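Local structure of outer membrane protein Omp121 (Bacteroides thetaiotaomicron, 5FQ8) at residues S903-R908 with F939-S944. The protein is a TonB-dependent receptor of the outer membrane that binds calcium and probably takes part in importing nutrients into the cell. Numbering follows the deposited sequence.
Sequences SYVKLR and FVWTPS
V905 and W941 pair in two neighbouring antiparallel strands of the transmembrane beta barrel, 899-915 and 928-941. They form a hydrogen-bonded pair. V905 N donates to W941 O at 2.9 Å, and W941 N returns a bond to V905 O at 2.8 Å. Beyond the non-hydrogen-bonded pair K906/V940, L907 N gives a more bent bond to F939 O (3.0 Å, 144° at the hydrogen). V905, L907, F939 and W941 share one face of the sheet. The W941 indole turns its edge to the V905 carbonyl, and CE3 is 3.3 Å from V905 O and 4.1 Å from V905 CG1. CZ3 of the same ring lies 4.3 Å from L907 CB. F939 CD1 sits over one face of the indole, offset toward the rim.

The opposite face carries Y904, K906 and V940. V940 has chi1 at 60°, which turns CG2 away from its backbone N and puts this methyl 3.9 Å from both K906 CE and Y904 CB. A bend at chi3 (-96°) helps take K906 NZ to salt bridges with D950 and E952. R908 pairs with E952 and D822, so three carboxylates probably offset the two positive charges. The apolar face, with F939 and W941 on the surface, probably meets lipid.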
ATOM      1  N   SER B 903      26.175 -22.252  26.157  1.00 28.82           N
ATOM      2  CA  SER B 903      26.564 -23.647  26.266  1.00 27.00           C
ATOM      3  C   SER B 903      25.370 -24.521  26.598  1.00 26.92           C
ATOM      4  O   SER B 903      24.465 -24.110  27.326  1.00 29.27           O
ATOM      5  CB  SER B 903      27.640 -23.795  27.338  1.00 27.51           C
ATOM      6  OG  SER B 903      28.811 -23.084  26.985  1.00 27.65           O
ATOM      7  N   TYR B 904      25.368 -25.733  26.041  1.00 27.06           N
ATOM      8  CA  TYR B 904      24.342 -26.712  26.377  1.00 30.77           C
ATOM      9  C   TYR B 904      24.800 -28.117  26.005  1.00 32.61           C
ATOM     10  O   TYR B 904      25.670 -28.307  25.154  1.00 28.77           O
ATOM     11  CB  TYR B 904      22.990 -26.388  25.710  1.00 31.78           C
ATOM     12  CG  TYR B 904      22.943 -26.423  24.184  1.00 29.37           C
ATOM     13  CD1 TYR B 904      22.834 -27.625  23.496  1.00 26.90           C
ATOM     14  CD2 TYR B 904      22.954 -25.244  23.442  1.00 26.02           C
ATOM     15  CE1 TYR B 904      22.776 -27.654  22.124  1.00 26.33           C
ATOM     16  CE2 TYR B 904      22.895 -25.267  22.073  1.00 25.83           C
ATOM     17  CZ  TYR B 904      22.802 -26.475  21.412  1.00 25.98           C
ATOM     18  OH  TYR B 904      22.737 -26.499  20.043  1.00 25.83           O
ATOM     19  N   VAL B 905      24.223 -29.095  26.700  1.00 27.68           N
ATOM     20  CA  VAL B 905      24.236 -30.493  26.288  1.00 27.97           C
ATOM     21  C   VAL B 905      22.803 -30.854  25.952  1.00 27.71           C
ATOM     22  O   VAL B 905      21.889 -30.534  26.714  1.00 27.58           O
ATOM     23  CB  VAL B 905      24.780 -31.453  27.366  1.00 28.55           C
ATOM     24  CG1 VAL B 905      24.748 -32.849  26.841  1.00 28.84           C
ATOM     25  CG2 VAL B 905      26.199 -31.101  27.776  1.00 28.87           C
ATOM     26  N   LYS B 906      22.602 -31.518  24.824  1.00 27.66           N
ATOM     27  CA  LYS B 906      21.250 -31.806  24.374  1.00 27.43           C
ATOM     28  C   LYS B 906      21.090 -33.265  23.977  1.00 33.22           C
ATOM     29  O   LYS B 906      21.890 -33.797  23.205  1.00 44.32           O
ATOM     30  CB  LYS B 906      20.876 -30.902  23.204  1.00 26.94           C
ATOM     31  CG  LYS B 906      19.450 -30.458  23.241  1.00 26.60           C
ATOM     32  CD  LYS B 906      19.135 -29.557  22.089  1.00 26.16           C
ATOM     33  CE  LYS B 906      19.236 -28.118  22.468  1.00 25.87           C
ATOM     34  NZ  LYS B 906      18.959 -27.298  21.280  1.00 25.49           N
ATOM     35  N   LEU B 907      20.053 -33.906  24.508  1.00 27.88           N
ATOM     36  CA  LEU B 907      19.542 -35.130  23.914  1.00 28.10           C
ATOM     37  C   LEU B 907      18.892 -34.779  22.582  1.00 27.71           C
ATOM     38  O   LEU B 907      17.687 -34.521  22.507  1.00 27.47           O
ATOM     39  CB  LEU B 907      18.559 -35.819  24.855  1.00 28.34           C
ATOM     40  CG  LEU B 907      18.056 -37.183  24.377  1.00 28.67           C
ATOM     41  CD1 LEU B 907      19.190 -38.035  23.865  1.00 29.05           C
ATOM     42  CD2 LEU B 907      17.326 -37.907  25.475  1.00 29.02           C
ATOM     43  N   ARG B 908      19.697 -34.752  21.525  1.00 28.51           N
ATOM     44  CA  ARG B 908      19.242 -34.268  20.228  1.00 27.33           C
ATOM     45  C   ARG B 908      18.112 -35.126  19.676  1.00 27.40           C
ATOM     46  O   ARG B 908      17.030 -34.623  19.381  1.00 27.09           O
ATOM     47  CB  ARG B 908      20.425 -34.241  19.268  1.00 27.41           C
ATOM     48  CG  ARG B 908      20.191 -33.514  17.977  1.00 33.75           C
ATOM     49  CD  ARG B 908      20.690 -32.093  18.052  1.00 30.50           C
ATOM     50  NE  ARG B 908      19.594 -31.198  18.362  1.00 32.80           N
ATOM     51  CZ  ARG B 908      19.713 -29.898  18.532  1.00 26.11           C
ATOM     52  NH1 ARG B 908      20.890 -29.320  18.423  1.00 26.01           N
ATOM     53  NH2 ARG B 908      18.644 -29.192  18.823  1.00 27.00           N
ATOM     54  N   PHE B 939      15.725 -33.126  25.685  1.00 27.29           N
ATOM     55  CA  PHE B 939      16.091 -32.588  26.984  1.00 27.40           C
ATOM     56  C   PHE B 939      17.339 -31.750  26.795  1.00 27.25           C
ATOM     57  O   PHE B 939      18.218 -32.121  26.025  1.00 27.33           O
ATOM     58  CB  PHE B 939      16.325 -33.722  27.983  1.00 27.95           C
ATOM     59  CG  PHE B 939      16.185 -33.314  29.404  1.00 41.38           C
ATOM     60  CD1 PHE B 939      17.223 -32.667  30.056  1.00 37.22           C
ATOM     61  CD2 PHE B 939      15.022 -33.584  30.098  1.00 37.38           C
ATOM     62  CE1 PHE B 939      17.111 -32.288  31.378  1.00 32.12           C
ATOM     63  CE2 PHE B 939      14.894 -33.209  31.423  1.00 28.42           C
ATOM     64  CZ  PHE B 939      15.946 -32.559  32.068  1.00 30.85           C
ATOM     65  N   VAL B 940      17.408 -30.612  27.474  1.00 31.61           N
ATOM     66  CA  VAL B 940      18.535 -29.701  27.324  1.00 26.94           C
ATOM     67  C   VAL B 940      19.097 -29.393  28.702  1.00 27.21           C
ATOM     68  O   VAL B 940      18.343 -29.182  29.653  1.00 27.26           O
ATOM     69  CB  VAL B 940      18.127 -28.426  26.565  1.00 26.42           C
ATOM     70  CG1 VAL B 940      17.047 -27.708  27.310  1.00 26.26           C
ATOM     71  CG2 VAL B 940      19.319 -27.555  26.306  1.00 26.34           C
ATOM     72  N   TRP B 941      20.418 -29.433  28.815  1.00 27.45           N
ATOM     73  CA  TRP B 941      21.126 -29.160  30.058  1.00 27.76           C
ATOM     74  C   TRP B 941      21.986 -27.927  29.853  1.00 27.58           C
ATOM     75  O   TRP B 941      22.837 -27.905  28.959  1.00 27.54           O
ATOM     76  CB  TRP B 941      22.007 -30.341  30.482  1.00 53.81           C
ATOM     77  CG  TRP B 941      21.291 -31.578  30.916  1.00 38.26           C
ATOM     78  CD1 TRP B 941      20.844 -31.874  32.167  1.00 34.42           C
ATOM     79  CD2 TRP B 941      20.963 -32.698  30.100  1.00 38.33           C
ATOM     80  NE1 TRP B 941      20.249 -33.105  32.177  1.00 32.88           N
ATOM     81  CE2 TRP B 941      20.311 -33.634  30.917  1.00 34.26           C
ATOM     82  CE3 TRP B 941      21.155 -32.999  28.754  1.00 39.98           C
ATOM     83  CZ2 TRP B 941      19.847 -34.849  30.430  1.00 40.59           C
ATOM     84  CZ3 TRP B 941      20.694 -34.210  28.273  1.00 41.29           C
ATOM     85  CH2 TRP B 941      20.046 -35.116  29.107  1.00 41.25           C
ATOM     86  N   THR B 942      21.776 -26.920  30.681  1.00 27.50           N
ATOM     87  CA  THR B 942      22.528 -25.681  30.610  1.00 27.36           C
ATOM     88  C   THR B 942      23.270 -25.450  31.913  1.00 27.77           C
ATOM     89  O   THR B 942      22.880 -25.982  32.954  1.00 30.16           O
ATOM     90  CB  THR B 942      21.603 -24.493  30.330  1.00 26.89           C
ATOM     91  OG1 THR B 942      20.546 -24.471  31.299  1.00 26.92           O
ATOM     92  CG2 THR B 942      21.030 -24.618  28.949  1.00 26.50           C
ATOM     93  N   PRO B 943      24.351 -24.675  31.885  1.00 27.85           N
ATOM     94  CA  PRO B 943      25.048 -24.321  33.117  1.00 28.47           C
ATOM     95  C   PRO B 943      24.141 -23.654  34.133  1.00 28.20           C
ATOM     96  O   PRO B 943      23.105 -23.085  33.803  1.00 42.12           O
ATOM     97  CB  PRO B 943      26.127 -23.354  32.633  1.00 28.22           C
ATOM     98  CG  PRO B 943      26.429 -23.814  31.281  1.00 28.04           C
ATOM     99  CD  PRO B 943      25.126 -24.282  30.702  1.00 27.67           C
ATOM    100  N   SER B 944      24.568 -23.729  35.392  1.00 33.23           N
ATOM    101  CA  SER B 944      23.881 -23.145  36.537  1.00 30.11           C
ATOM    102  C   SER B 944      23.311 -21.757  36.268  1.00 29.42           C
ATOM    103  O   SER B 944      22.220 -21.419  36.737  1.00 28.20           O
ATOM    104  CB  SER B 944      24.851 -23.077  37.712  1.00 29.33           C
ATOM    105  OG  SER B 944      24.306 -22.344  38.786  1.00 29.44           O
TER